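Possible metal-dependent hydrolase (Veillonella parvula, PDB 3RPC) is probably a zinc-dependent hydrolase of the metallo-beta-lactamase superfamily, carrying a two-zinc site, though its substrate is not established. Local coordinates at residues Y7-A13 with V225-V230; F29-T35 with R48-L54. One frame throughout, in Å; residues are numbered along the deposited sequence.

Interaction 1. Residues Y7-A13 with V225-V230. With ZN (zinc ion), chain F.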
loop_
_atom_site.group_PDB
_atom_site.type_symbol
_atom_site.label_atom_id
_atom_site.label_comp_id
_atom_site.label_asym_id
_atom_site.label_seq_id
_atom_site.Cartn_x
_atom_site.Cartn_y
_atom_site.Cartn_z
ATOM N N TYR A 7 -0.687 26.687 5.654
ATOM C CA TYR A 7 0.502 25.855 5.738
ATOM C C TYR A 7 1.724 26.759 5.796
ATOM O O TYR A 7 1.962 27.559 4.890
ATOM C CB TYR A 7 0.593 24.887 4.540
ATOM C CG TYR A 7 1.885 24.097 4.530
ATOM C CD1 TYR A 7 2.069 23.023 5.392
ATOM C CD2 TYR A 7 2.933 24.442 3.684
ATOM C CE1 TYR A 7 3.257 22.312 5.410
ATOM C CE2 TYR A 7 4.123 23.731 3.692
ATOM C CZ TYR A 7 4.279 22.669 4.559
ATOM O OH TYR A 7 5.467 21.975 4.583
ATOM N N THR A 8 2.487 26.649 6.874
ATOM C CA THR A 8 3.749 27.356 6.978
ATOM C C THR A 8 4.872 26.378 6.708
ATOM O O THR A 8 5.076 25.424 7.465
ATOM C CB THR A 8 3.944 27.966 8.375
ATOM O OG1 THR A 8 2.932 28.955 8.611
ATOM C CG2 THR A 8 5.315 28.612 8.469
ATOM N N HIS A 9 5.600 26.591 5.620
ATOM C CA HIS A 9 6.713 25.711 5.348
ATOM C C HIS A 9 7.879 26.025 6.272
ATOM O O HIS A 9 8.156 27.192 6.527
ATOM C CB HIS A 9 7.182 25.786 3.902
ATOM C CG HIS A 9 8.116 24.677 3.576
ATOM N ND1 HIS A 9 7.787 23.363 3.826
ATOM C CD2 HIS A 9 9.387 24.673 3.109
ATOM C CE1 HIS A 9 8.805 22.592 3.497
ATOM N NE2 HIS A 9 9.786 23.360 3.060
ATOM N N ILE A 10 8.548 24.995 6.787
ATOM C CA ILE A 10 9.703 25.216 7.670
ATOM C C ILE A 10 11.012 24.899 6.938
ATOM O O ILE A 10 11.791 25.800 6.634
ATOM C CB ILE A 10 9.585 24.445 9.005
ATOM C CG1 ILE A 10 8.309 24.856 9.748
ATOM C CG2 ILE A 10 10.814 24.698 9.888
ATOM C CD1 ILE A 10 8.232 26.329 10.092
ATOM N N ARG A 11 11.239 23.628 6.616
ATOM C CA ARG A 11 12.491 23.243 5.964
ATOM C C ARG A 11 12.397 21.782 5.553
ATOM O O ARG A 11 11.985 20.963 6.344
ATOM C CB ARG A 11 13.685 23.450 6.910
ATOM C CG ARG A 11 15.045 23.244 6.211
ATOM C CD ARG A 11 16.219 23.347 7.199
ATOM N NE ARG A 11 16.127 22.333 8.242
ATOM C CZ ARG A 11 16.946 22.254 9.289
ATOM N NH1 ARG A 11 17.941 23.123 9.431
ATOM N NH2 ARG A 11 16.773 21.298 10.198
ATOM N N ASN A 12 12.805 21.481 4.319
ATOM C CA ASN A 12 12.678 20.129 3.748
ATOM C C ASN A 12 11.209 19.683 3.711
ATOM O O ASN A 12 10.408 20.295 3.008
ATOM C CB ASN A 12 13.562 19.113 4.482
ATOM C CG ASN A 12 13.829 17.860 3.649
ATOM O OD1 ASN A 12 14.112 17.948 2.446
ATOM N ND2 ASN A 12 13.756 16.699 4.279
ATOM N N ALA A 13 10.853 18.656 4.480
ATOM C CA ALA A 13 9.454 18.223 4.571
ATOM C C ALA A 13 8.790 18.695 5.866
ATOM O O ALA A 13 7.647 18.348 6.145
ATOM C CB ALA A 13 9.348 16.695 4.460
ATOM N N VAL A 225 7.551 20.790 -1.834
ATOM C CA VAL A 225 8.517 20.911 -0.743
ATOM C C VAL A 225 9.576 19.802 -0.808
ATOM O O VAL A 225 9.733 19.161 -1.851
ATOM C CB VAL A 225 7.809 20.923 0.638
ATOM C CG1 VAL A 225 6.850 22.113 0.727
ATOM C CG2 VAL A 225 7.065 19.612 0.887
ATOM N N HIS A 226 10.297 19.580 0.292
ATOM C CA HIS A 226 11.348 18.554 0.374
ATOM C C HIS A 226 12.545 18.903 -0.518
ATOM O O HIS A 226 13.147 18.037 -1.150
ATOM C CB HIS A 226 10.782 17.153 0.047
ATOM C CG HIS A 226 11.560 16.019 0.649
ATOM N ND1 HIS A 226 12.889 15.794 0.365
ATOM C CD2 HIS A 226 11.190 15.033 1.506
ATOM C CE1 HIS A 226 13.309 14.730 1.026
ATOM N NE2 HIS A 226 12.296 14.248 1.726
HETATM N N MSE A 227 12.915 20.183 -0.531
HETATM C CA MSE A 227 14.007 20.638 -1.383
HETATM C C MSE A 227 15.043 21.491 -0.656
HETATM O O MSE A 227 14.786 22.021 0.431
HETATM C CB MSE A 227 13.446 21.422 -2.569
HETATM C CG MSE A 227 12.687 20.521 -3.537
HETATM SE SE MSE A 227 11.792 21.444 -5.000
HETATM C CE MSE A 227 10.256 22.112 -4.013
ATOM N N ASP A 228 16.209 21.594 -1.290
ATOM C CA ASP A 228 17.264 22.521 -0.888
ATOM C C ASP A 228 17.698 22.324 0.569
ATOM O O ASP A 228 18.099 23.290 1.230
ATOM C CB ASP A 228 16.814 23.975 -1.096
ATOM C CG ASP A 228 16.437 24.299 -2.544
ATOM O OD1 ASP A 228 16.638 23.465 -3.437
ATOM O OD2 ASP A 228 15.927 25.417 -2.777
ATOM N N THR A 229 17.641 21.094 1.068
ATOM C CA THR A 229 17.984 20.827 2.466
ATOM C C THR A 229 18.899 19.613 2.637
ATOM O O THR A 229 19.999 19.735 3.194
ATOM C CB THR A 229 16.724 20.628 3.329
ATOM O OG1 THR A 229 15.822 21.722 3.121
ATOM C CG2 THR A 229 17.099 20.556 4.818
ATOM N N VAL A 230 18.447 18.442 2.192
ATOM C CA VAL A 230 19.278 17.248 2.299
ATOM C C VAL A 230 20.197 17.152 1.084
ATOM O O VAL A 230 20.009 17.866 0.095
ATOM C CB VAL A 230 18.461 15.940 2.505
ATOM C CG1 VAL A 230 17.692 15.989 3.833
ATOM C CG2 VAL A 230 17.512 15.663 1.342
HETATM ZN ZN ZN F . 12.549 12.303 2.858
HETATM O O HOH W 1 13.064 23.372 2.277
HETATM O O HOH W 2 16.124 18.687 0.399
HETATM O O HOH W 3 13.629 10.488 3.777
HETATM O O HOH W 4 13.935 11.534 0.845
#
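N12, in the turn that ends strand 6-11, comes closest to H226, the residue just past the end of strand 221-225, with their CA atoms 4.0 Å apart. H226 N donates to N12 O, a bent bond whose acceptor is less surely placed in the model. The N12 side chain lies alongside that of H226 and points the same way, its amide turned 62° from the imidazole. CG stands opposite the backbone N (chi1 -160°), which brings OD1 over one face of the H226 ring, 3.2 Å from ND1 and at a poor angle for a hydrogen bond. Water 2 donates to N12 OD1 and accepts from V230 N, which ties the amide to the backbone of V230, four residues past H226; N12 ND2 is held by D76 O, the carbonyl of a zinc ligand. On the strand side, V225 CG1 sits over one face of the H9 ring, a CH-pi contact 3.7 Å from its centroid. H9 ND1 is 2.8 Å from Y7 OH, a hydrogen bond that should limit rotation of the ring. Water 1 accepts from N12 N and contacts M227 O, while T229 OG1 donates to the same carbonyl; T229 CG2 packs on R11 CG at 3.7 Å. Every residue that touches here is buried. H226 NE2 binds zinc at 2.3 Å, and D76, H77, D168 and two waters complete that ion's shell. A zinc-binding histidine just past a strand end fits the metallo-beta-lactamase fold, whose metal site lies at one edge of the two sheets; here N12 lies against it.

Interaction 2. Residues F29-T35 with R48-L54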
loop_
_atom_site.group_PDB
_atom_site.type_symbol
_atom_site.label_atom_id
_atom_site.label_comp_id
_atom_site.label_asym_id
_atom_site.label_seq_id
_atom_site.Cartn_x
_atom_site.Cartn_y
_atom_site.Cartn_z
ATOM N N PHE A 29 12.437 17.647 11.283
ATOM C CA PHE A 29 13.858 17.375 11.180
ATOM C C PHE A 29 14.481 18.720 11.495
ATOM O O PHE A 29 14.480 19.617 10.657
ATOM C CB PHE A 29 14.145 16.927 9.736
ATOM C CG PHE A 29 15.601 16.962 9.320
ATOM C CD1 PHE A 29 16.616 16.539 10.169
ATOM C CD2 PHE A 29 15.942 17.362 8.032
ATOM C CE1 PHE A 29 17.948 16.559 9.754
ATOM C CE2 PHE A 29 17.264 17.372 7.610
ATOM C CZ PHE A 29 18.268 16.970 8.468
ATOM N N LEU A 30 14.953 18.875 12.729
ATOM C CA LEU A 30 15.208 20.214 13.267
ATOM C C LEU A 30 16.683 20.559 13.504
ATOM O O LEU A 30 16.989 21.623 14.053
ATOM C CB LEU A 30 14.383 20.435 14.552
ATOM C CG LEU A 30 12.874 20.186 14.406
ATOM C CD1 LEU A 30 12.126 20.492 15.711
ATOM C CD2 LEU A 30 12.303 21.006 13.248
ATOM N N ALA A 31 17.593 19.686 13.085
ATOM C CA ALA A 31 19.022 19.873 13.365
ATOM C C ALA A 31 19.578 21.179 12.809
ATOM O O ALA A 31 19.156 21.648 11.751
ATOM C CB ALA A 31 19.826 18.689 12.814
ATOM N N PRO A 32 20.556 21.770 13.511
ATOM C CA PRO A 32 21.239 22.930 12.925
ATOM C C PRO A 32 21.957 22.577 11.621
ATOM O O PRO A 32 22.247 21.407 11.368
ATOM C CB PRO A 32 22.264 23.322 14.001
ATOM C CG PRO A 32 21.700 22.752 15.285
ATOM C CD PRO A 32 21.004 21.475 14.881
ATOM N N LYS A 33 22.230 23.597 10.813
ATOM C CA LYS A 33 22.989 23.457 9.576
ATOM C C LYS A 33 24.221 22.555 9.719
ATOM O O LYS A 33 25.009 22.689 10.664
ATOM C CB LYS A 33 23.402 24.852 9.084
ATOM C CG LYS A 33 24.247 24.862 7.814
ATOM C CD LYS A 33 24.467 26.293 7.317
ATOM C CE LYS A 33 25.379 26.347 6.098
ATOM N NZ LYS A 33 25.534 27.757 5.629
ATOM N N ASP A 34 24.378 21.636 8.773
ATOM C CA ASP A 34 25.583 20.811 8.652
ATOM C C ASP A 34 25.835 19.845 9.811
ATOM O O ASP A 34 26.943 19.343 9.982
ATOM C CB ASP A 34 26.822 21.683 8.374
ATOM C CG ASP A 34 26.822 22.264 6.968
ATOM O OD1 ASP A 34 25.984 21.829 6.150
ATOM O OD2 ASP A 34 27.662 23.141 6.674
ATOM N N THR A 35 24.798 19.567 10.592
ATOM C CA THR A 35 24.920 18.635 11.702
ATOM C C THR A 35 25.361 17.238 11.271
ATOM O O THR A 35 26.028 16.531 12.022
ATOM C CB THR A 35 23.606 18.579 12.524
ATOM O OG1 THR A 35 23.398 19.853 13.152
ATOM C CG2 THR A 35 23.663 17.495 13.588
ATOM N N ARG A 48 27.260 18.086 3.398
ATOM C CA ARG A 48 26.668 17.928 4.724
ATOM C C ARG A 48 25.228 18.438 4.738
ATOM O O ARG A 48 24.815 19.186 3.855
ATOM C CB ARG A 48 27.523 18.651 5.773
ATOM C CG ARG A 48 28.943 18.084 5.882
ATOM C CD ARG A 48 29.721 18.646 7.071
ATOM N NE ARG A 48 29.061 18.378 8.347
ATOM C CZ ARG A 48 29.140 17.229 9.007
ATOM N NH1 ARG A 48 28.504 17.090 10.166
ATOM N NH2 ARG A 48 29.850 16.221 8.524
HETATM N N MSE A 49 24.466 18.035 5.748
HETATM C CA MSE A 49 23.047 18.378 5.822
HETATM C C MSE A 49 22.612 18.538 7.269
HETATM O O MSE A 49 23.251 17.996 8.178
HETATM C CB MSE A 49 22.195 17.284 5.156
HETATM C CG MSE A 49 22.527 15.876 5.603
HETATM SE SE MSE A 49 21.264 14.543 4.938
HETATM C CE MSE A 49 19.959 14.669 6.378
ATOM N N PRO A 50 21.536 19.299 7.496
ATOM C CA PRO A 50 20.828 20.122 6.511
ATOM C C PRO A 50 21.698 21.263 5.989
ATOM O O PRO A 50 22.543 21.786 6.718
ATOM C CB PRO A 50 19.630 20.662 7.296
ATOM C CG PRO A 50 20.075 20.641 8.713
ATOM C CD PRO A 50 20.976 19.457 8.850
HETATM N N MSE A 51 21.498 21.658 4.738
HETATM C CA MSE A 51 22.383 22.648 4.136
HETATM C C MSE A 51 22.043 24.087 4.516
HETATM O O MSE A 51 22.821 25.002 4.232
HETATM C CB MSE A 51 22.422 22.493 2.618
HETATM C CG MSE A 51 21.149 22.894 1.944
HETATM SE SE MSE A 51 21.177 22.427 0.043
HETATM C CE MSE A 51 21.915 20.684 0.120
ATOM N N VAL A 52 20.900 24.287 5.173
ATOM C CA VAL A 52 20.519 25.609 5.661
ATOM C C VAL A 52 19.993 25.453 7.074
ATOM O O VAL A 52 19.515 24.382 7.437
ATOM C CB VAL A 52 19.432 26.276 4.790
ATOM C CG1 VAL A 52 19.955 26.505 3.380
ATOM C CG2 VAL A 52 18.172 25.419 4.744
ATOM N N ASP A 53 20.116 26.516 7.866
ATOM C CA ASP A 53 19.548 26.555 9.209
ATOM C C ASP A 53 18.039 26.723 9.121
ATOM O O ASP A 53 17.503 27.066 8.065
ATOM C CB ASP A 53 20.161 27.712 10.009
ATOM C CG ASP A 53 21.505 27.352 10.610
ATOM O OD1 ASP A 53 21.571 26.360 11.375
ATOM O OD2 ASP A 53 22.500 28.049 10.303
ATOM N N LEU A 54 17.349 26.481 10.229
ATOM C CA LEU A 54 15.916 26.728 10.283
ATOM C C LEU A 54 15.640 28.210 10.041
ATOM O O LEU A 54 16.470 29.068 10.369
ATOM C CB LEU A 54 15.360 26.320 11.648
ATOM C CG LEU A 54 15.384 24.835 12.018
ATOM C CD1 LEU A 54 15.032 24.652 13.500
ATOM C CD2 LEU A 54 14.436 24.012 11.129
HETATM O O HOH W 5 26.020 21.707 3.595
#
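R48 grips D34 O side-on with two nitrogens, NE at 2.8 Å and NH1 at 2.7 Å. The carbonyl oxygen lies at the edge of the guanidinium, near its plane, and both donors reach it from the same face of the peptide. A bend at chi3 (59°) in the arginine chain folds the guanidinium back onto this carbonyl instead of the D34 carboxylate; the carboxylate and guanidinium planes stand 82° apart. D34 OD1 accepts a hydrogen bond from water 5, which also donates to R48 O, linking the D34 carboxylate to the R48 carbonyl. One residue earlier, K33 N donates almost straight to D53 OD1 (2.9 Å, 169°), approaching from above the carboxylate plane, while the extended lysine chain runs past M51 O with CE at 3.4 Å. D34 N gives a bond of 2.8 Å to P50 O, in the carbonyl plane. These amides are presented by a type II turn from P32 to T35, where P32 O accepts from both T35 N and T35 OG1, 2.6 Å for the hydroxyl. Deeper in, P50, after a cis peptide, fills the middle of the contact: CG approaches A31 O, and CD lies 3.7 Å from F29 CZ. The methyl CE of selenomethionine M49 meets the same ring atom, also an apolar contact. R11 of strand 6-11 makes a cation-pi contact with F29 and hydrogen-bonds to F29 O, A31 O and V52 O. The two segments belong to the long connection between strand 22-26 and helix 58-62: L30 packs on helices 80-85 and 58-62, and L54 touches L61 of helix 58-62 and I10 and R11 of strand 6-11.

Interaction 1 is wholly buried near the centre of the chain and joins the two beta sheets at a zinc ligand; interaction 2, about 11 Å away between centres, is partly buried and closes a loop on itself, with charged residues on its exposed side. In the sequence, 29-35 and 48-54 both fall between the two segments of interaction 1. Interaction 1 combines a zinc ligand, a CH-pi contact and two bridging waters, whereas interaction 2 has a guanidinium grip, turn amides donating to a carbonyl and a carboxylate, and a central cis-proline. R11, on the strand of interaction 1, reaches into interaction 2, while D228 O packs against M51 CG.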